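Local coordinates for B12-binding domain-containing protein (Kitasatospora setae, PDB 6WTE), which binds cobalamin and a [4Fe-4S] cluster and, as the radical SAM enzyme TsrM, probably transfers methyl groups without radical chemistry, at residues Ser272-Ser277 against Lys282-Glu287; Leu321-Gly326 against Arg368-Leu373. All blocks are in the same frame, centred on the assembly; numbering follows the deposited sequence.

Overall arrangement
Both contacts belong to the radical SAM core and lie on one side of the chain's centre, their own centres about 14 Å apart. Contact 1 is wholly buried and sits beside the cofactors: its loop carries, on successive residues, a ligand of the iron-sulfur cluster and an aromatic ring set against helix 278-294. Contact 2 lies away from the annotated sites and is only partly buried, joining aliphatic side chains and an arginine whose charged end has acidic partners. No hydrogen bond crosses either contact. Helix packing joins them directly, for Leu-285 CD1 of contact 1 rests 3.7 Å from Leu-322 CD2 of contact 2.

Contact 1. Residues Ser272-Ser277 against Lys282-Glu287; sequences SEFNLS and KNLLRE. With SF4 (iron/sulfur cluster), chain C; EDO (1,2-ethanediol), chain G.
Phe-274 sets the outer edge of its ring against Leu-284 and Leu-285, on the helix that follows strand 266-269 in the beta/alpha barrel of the radical SAM core. With CG anti to the backbone N (chi1 180°), the ring reaches out from the loop and meets both leucines near its own plane, not over a face. Leu-284 CD2 comes within 4.0 Å of Phe-274 CE1. Leu-285 arrives from the opposite direction and spans the far end of the ring, its CD2 4.1 Å from Phe-274 CZ and its CD1 just as close to Phe-274 CE2. Cutting the ring back to an alanine here would probably open a gap before both leucines and leave their methyl groups without the ring edge they pack against. The Phe-274 side chain also touches Val-307 of strand 304-309, and so lies between that strand and the helix.

The residues flanking the phenylalanine face the cofactors. A type I turn starts at the cluster ligand Glu-273 and runs to Leu-276, which brings CD1 to 3.8 Å from the sulfide S4. Ser-272 OG is hydrogen-bonded to Glu-236, a cobalamin-binding residue, while its CB lies near S1. The Glu-273 chain bends at chi2 (-75°), curling its carboxylate onto the cluster, where OE2 binds the iron FE3 at 1.9 Å.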
loop_
_atom_site.group_PDB
_atom_site.type_symbol
_atom_site.label_atom_id
_atom_site.label_comp_id
_atom_site.label_asym_id
_atom_site.label_seq_id
_atom_site.Cartn_x
_atom_site.Cartn_y
_atom_site.Cartn_z
ATOM N N SER A 272 -4.339 6.954 -3.427
ATOM C CA SER A 272 -3.112 6.707 -4.174
ATOM C C SER A 272 -2.249 7.965 -4.206
ATOM O O SER A 272 -1.049 7.921 -3.908
ATOM C CB SER A 272 -3.444 6.227 -5.586
ATOM O OG SER A 272 -3.982 4.912 -5.554
ATOM N N GLU A 273 -2.851 9.101 -4.554
ATOM C CA GLU A 273 -2.167 10.395 -4.543
ATOM C C GLU A 273 -3.200 11.443 -4.163
ATOM O O GLU A 273 -4.191 11.607 -4.880
ATOM C CB GLU A 273 -1.554 10.733 -5.913
ATOM C CG GLU A 273 -0.719 9.630 -6.549
ATOM C CD GLU A 273 0.637 9.468 -5.901
ATOM O OE1 GLU A 273 1.006 10.322 -5.065
ATOM O OE2 GLU A 273 1.346 8.498 -6.240
ATOM N N PHE A 274 -2.971 12.170 -3.065
ATOM C CA PHE A 274 -4.014 13.073 -2.580
ATOM C C PHE A 274 -4.288 14.207 -3.566
ATOM O O PHE A 274 -5.445 14.604 -3.742
ATOM C CB PHE A 274 -3.649 13.641 -1.205
ATOM C CG PHE A 274 -4.682 14.594 -0.646
ATOM C CD1 PHE A 274 -5.996 14.197 -0.477
ATOM C CD2 PHE A 274 -4.332 15.889 -0.292
ATOM C CE1 PHE A 274 -6.950 15.070 0.039
ATOM C CE2 PHE A 274 -5.276 16.768 0.222
ATOM C CZ PHE A 274 -6.585 16.359 0.388
ATOM N N ASN A 275 -3.252 14.736 -4.229
ATOM C CA ASN A 275 -3.431 15.908 -5.080
ATOM C C ASN A 275 -3.730 15.572 -6.540
ATOM O O ASN A 275 -3.862 16.491 -7.352
ATOM C CB ASN A 275 -2.194 16.829 -5.011
ATOM C CG ASN A 275 -0.931 16.165 -5.544
ATOM O OD1 ASN A 275 -0.751 14.950 -5.432
ATOM N ND2 ASN A 275 -0.040 16.968 -6.116
ATOM N N LEU A 276 -3.824 14.300 -6.908
ATOM C CA LEU A 276 -4.425 13.982 -8.194
ATOM C C LEU A 276 -5.936 13.969 -8.016
ATOM O O LEU A 276 -6.438 13.766 -6.909
ATOM C CB LEU A 276 -3.900 12.652 -8.737
ATOM C CG LEU A 276 -2.386 12.642 -8.995
ATOM C CD1 LEU A 276 -1.954 11.355 -9.692
ATOM C CD2 LEU A 276 -1.941 13.862 -9.818
ATOM N N SER A 277 -6.662 14.229 -9.098
ATOM C CA SER A 277 -8.064 14.631 -8.995
ATOM C C SER A 277 -8.167 15.819 -8.031
ATOM O O SER A 277 -8.733 15.740 -6.939
ATOM C CB SER A 277 -8.944 13.454 -8.551
ATOM O OG SER A 277 -10.305 13.661 -8.885
ATOM N N LYS A 282 -9.234 19.860 -3.233
ATOM C CA LYS A 282 -9.438 21.236 -2.793
ATOM C C LYS A 282 -10.825 21.430 -2.188
ATOM O O LYS A 282 -10.973 22.134 -1.186
ATOM C CB LYS A 282 -9.214 22.205 -3.950
ATOM C CG LYS A 282 -7.748 22.380 -4.293
ATOM C CD LYS A 282 -7.557 23.362 -5.437
ATOM C CE LYS A 282 -6.090 23.718 -5.606
ATOM N NZ LYS A 282 -5.894 24.724 -6.697
ATOM N N ASN A 283 -11.854 20.809 -2.773
ATOM C CA ASN A 283 -13.185 20.898 -2.180
ATOM C C ASN A 283 -13.220 20.255 -0.798
ATOM O O ASN A 283 -13.899 20.750 0.115
ATOM C CB ASN A 283 -14.217 20.230 -3.094
ATOM C CG ASN A 283 -14.583 21.084 -4.286
ATOM O OD1 ASN A 283 -14.436 22.305 -4.258
ATOM N ND2 ASN A 283 -15.071 20.444 -5.345
ATOM N N LEU A 284 -12.500 19.146 -0.626
ATOM C CA LEU A 284 -12.429 18.497 0.678
ATOM C C LEU A 284 -11.793 19.416 1.715
ATOM O O LEU A 284 -12.305 19.563 2.832
ATOM C CB LEU A 284 -11.633 17.202 0.567
ATOM C CG LEU A 284 -11.628 16.404 1.870
ATOM C CD1 LEU A 284 -13.000 15.792 2.081
ATOM C CD2 LEU A 284 -10.551 15.335 1.832
ATOM N N LEU A 285 -10.655 20.028 1.367
ATOM C CA LEU A 285 -9.978 20.918 2.304
ATOM C C LEU A 285 -10.854 22.116 2.647
ATOM O O LEU A 285 -10.940 22.519 3.814
ATOM C CB LEU A 285 -8.640 21.368 1.718
ATOM C CG LEU A 285 -7.655 20.216 1.487
ATOM C CD1 LEU A 285 -6.443 20.701 0.697
ATOM C CD2 LEU A 285 -7.228 19.590 2.808
ATOM N N ARG A 286 -11.540 22.673 1.646
ATOM C CA ARG A 286 -12.455 23.781 1.897
ATOM C C ARG A 286 -13.531 23.396 2.908
ATOM O O ARG A 286 -13.879 24.194 3.786
ATOM C CB ARG A 286 -13.095 24.243 0.586
ATOM C CG ARG A 286 -12.135 24.944 -0.377
ATOM C CD ARG A 286 -12.870 25.494 -1.594
ATOM N NE ARG A 286 -11.941 26.064 -2.568
ATOM C CZ ARG A 286 -11.608 25.479 -3.714
ATOM N NH1 ARG A 286 -12.141 24.309 -4.049
ATOM N NH2 ARG A 286 -10.747 26.071 -4.532
ATOM N N GLU A 287 -14.083 22.185 2.793
ATOM C CA GLU A 287 -15.102 21.759 3.748
ATOM C C GLU A 287 -14.516 21.573 5.143
ATOM O O GLU A 287 -15.157 21.926 6.141
ATOM C CB GLU A 287 -15.778 20.476 3.259
ATOM C CG GLU A 287 -16.789 19.890 4.236
ATOM C CD GLU A 287 -17.966 20.812 4.499
ATOM O OE1 GLU A 287 -18.165 21.790 3.743
ATOM O OE2 GLU A 287 -18.705 20.551 5.473
HETATM FE FE1 SF4 C . 2.038 6.931 -10.462
HETATM FE FE2 SF4 C . -0.578 6.677 -9.661
HETATM FE FE3 SF4 C . 1.290 7.458 -7.857
HETATM FE FE4 SF4 C . 1.299 4.916 -8.776
HETATM S S1 SF4 C . -0.334 5.889 -7.525
HETATM S S2 SF4 C . 3.106 6.279 -8.545
HETATM S S3 SF4 C . 0.606 5.204 -10.933
HETATM S S4 SF4 C . 0.670 8.596 -9.743
HETATM C C1 EDO G . -5.157 16.654 -11.514
HETATM O O1 EDO G . -6.541 16.647 -11.146
HETATM C C2 EDO G . -4.873 15.421 -12.369
HETATM O O2 EDO G . -5.243 14.237 -11.645
#

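Contact 2. Residues Leu321-Gly326 against Arg368-Leu373; sequences LLAAAG and RERGIL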
loop_
_atom_site.group_PDB
_atom_site.type_symbol
_atom_site.label_atom_id
_atom_site.label_comp_id
_atom_site.label_asym_id
_atom_site.label_seq_id
_atom_site.Cartn_x
_atom_site.Cartn_y
_atom_site.Cartn_z
ATOM N N LEU A 321 -4.766 26.039 1.324
ATOM C CA LEU A 321 -5.856 25.206 1.820
ATOM C C LEU A 321 -5.339 24.126 2.762
ATOM O O LEU A 321 -5.934 23.880 3.817
ATOM C CB LEU A 321 -6.609 24.587 0.645
ATOM C CG LEU A 321 -7.580 25.515 -0.085
ATOM C CD1 LEU A 321 -8.106 24.841 -1.341
ATOM C CD2 LEU A 321 -8.733 25.913 0.834
ATOM N N LEU A 322 -4.225 23.482 2.409
ATOM C CA LEU A 322 -3.616 22.510 3.313
ATOM C C LEU A 322 -3.287 23.143 4.659
ATOM O O LEU A 322 -3.592 22.578 5.715
ATOM C CB LEU A 322 -2.359 21.925 2.677
ATOM C CG LEU A 322 -2.554 20.938 1.528
ATOM C CD1 LEU A 322 -1.206 20.701 0.875
ATOM C CD2 LEU A 322 -3.147 19.623 2.039
ATOM N N ALA A 323 -2.659 24.322 4.644
ATOM C CA ALA A 323 -2.303 24.963 5.905
ATOM C C ALA A 323 -3.544 25.260 6.734
ATOM O O ALA A 323 -3.575 24.981 7.937
ATOM C CB ALA A 323 -1.507 26.244 5.644
ATOM N N ALA A 324 -4.593 25.788 6.100
ATOM C CA ALA A 324 -5.780 26.185 6.845
ATOM C C ALA A 324 -6.521 24.979 7.401
ATOM O O ALA A 324 -7.173 25.083 8.447
ATOM C CB ALA A 324 -6.706 27.012 5.953
ATOM N N ALA A 325 -6.426 23.836 6.721
ATOM C CA ALA A 325 -7.134 22.626 7.133
ATOM C C ALA A 325 -6.445 21.879 8.267
ATOM O O ALA A 325 -7.070 21.009 8.883
ATOM C CB ALA A 325 -7.303 21.683 5.935
ATOM N N GLY A 326 -5.185 22.173 8.548
ATOM C CA GLY A 326 -4.435 21.469 9.562
ATOM C C GLY A 326 -3.368 20.517 9.045
ATOM O O GLY A 326 -2.928 19.639 9.803
ATOM N N ARG A 368 7.390 24.998 3.080
ATOM C CA ARG A 368 8.287 25.702 3.993
ATOM C C ARG A 368 7.700 27.040 4.418
ATOM O O ARG A 368 7.711 27.389 5.604
ATOM C CB ARG A 368 9.656 25.907 3.341
ATOM C CG ARG A 368 10.637 26.659 4.235
ATOM C CD ARG A 368 11.936 27.001 3.521
ATOM N NE ARG A 368 11.773 28.060 2.528
ATOM C CZ ARG A 368 12.055 27.926 1.237
ATOM N NH1 ARG A 368 11.873 28.946 0.411
ATOM N NH2 ARG A 368 12.525 26.776 0.773
ATOM N N GLU A 369 7.178 27.806 3.456
ATOM C CA GLU A 369 6.567 29.096 3.760
ATOM C C GLU A 369 5.418 28.982 4.753
ATOM O O GLU A 369 5.108 29.961 5.442
ATOM C CB GLU A 369 6.061 29.744 2.475
ATOM C CG GLU A 369 7.155 30.124 1.492
ATOM C CD GLU A 369 6.589 30.607 0.178
ATOM O OE1 GLU A 369 5.381 30.386 -0.063
ATOM O OE2 GLU A 369 7.347 31.205 -0.613
ATOM N N ARG A 370 4.776 27.819 4.844
ATOM C CA ARG A 370 3.610 27.646 5.696
ATOM C C ARG A 370 3.871 26.736 6.886
ATOM O O ARG A 370 2.922 26.349 7.571
ATOM C CB ARG A 370 2.436 27.110 4.874
ATOM C CG ARG A 370 1.910 28.123 3.872
ATOM C CD ARG A 370 1.262 27.483 2.646
ATOM N NE ARG A 370 0.870 28.531 1.706
ATOM C CZ ARG A 370 1.728 29.179 0.923
ATOM N NH1 ARG A 370 3.016 28.869 0.958
ATOM N NH2 ARG A 370 1.303 30.140 0.113
ATOM N N GLY A 371 5.126 26.401 7.163
ATOM C CA GLY A 371 5.408 25.569 8.317
ATOM C C GLY A 371 4.920 24.147 8.175
ATOM O O GLY A 371 4.623 23.494 9.180
ATOM N N ILE A 372 4.817 23.657 6.946
ATOM C CA ILE A 372 4.419 22.283 6.663
ATOM C C ILE A 372 5.677 21.483 6.377
ATOM O O ILE A 372 6.483 21.866 5.518
ATOM C CB ILE A 372 3.445 22.228 5.478
ATOM C CG1 ILE A 372 2.139 22.925 5.845
ATOM C CG2 ILE A 372 3.201 20.780 5.019
ATOM C CD1 ILE A 372 1.237 23.122 4.651
ATOM N N LEU A 373 5.845 20.374 7.092
ATOM C CA LEU A 373 7.003 19.516 6.919
ATOM C C LEU A 373 6.908 18.767 5.590
ATOM O O LEU A 373 5.824 18.573 5.026
ATOM C CB LEU A 373 7.111 18.520 8.080
ATOM C CG LEU A 373 6.996 19.119 9.491
ATOM C CD1 LEU A 373 6.933 18.029 10.544
ATOM C CD2 LEU A 373 8.158 20.037 9.766
#
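Ala-323 meets two side chains of the turn after helix 357-369, Arg-370 and Ile-372, and its small size lets both approach the helix that carries it. Ala-323 and Arg-370 each direct their CB toward the other segment, and the two CB atoms stand 4.1 Å apart; the CA atoms of this pair, at 6.5 Å, are the nearest across the contact. Ile-372 comes in by the end of its longer branch. Its CG1 lies anti to the carbonyl carbon (chi1 -65°) and the branch runs on extended, which carries CD1 to 4.1 Å from Ala-323 N, over the helix backbone itself. The same methyl group touches CB of Leu-322 at 4.3 Å and CB of Ala-323 at a like distance, filling the angle between successive residues of the helix.

Ile-372 is buried; Arg-370, partly exposed, shows the amphipathic solution: its first carbon joins the apolar contact and its extended chain takes the charge onward. NE forms a salt bridge with Asp-320, nearly one turn back on the alanine's helix, so the guanidinium ties the two helices together. On its other flank, NH1 bonds Glu-369 OE1 at 3.0 Å; the oxygen uses its anti lone pair and lies close to the guanidinium plane, which helps to fix the rotation of the group.

Both helices end here in Schellman motifs, with Gly-326 and Gly-371 at positive phi, and the chain passes each time into a strand. Strands 327-335 and 373-380 run parallel as neighbours in the sheet, Ile-372 touches Cys-327 and Val-330 of the first, and Ala-324 packs on Val-289 of helix 278-294.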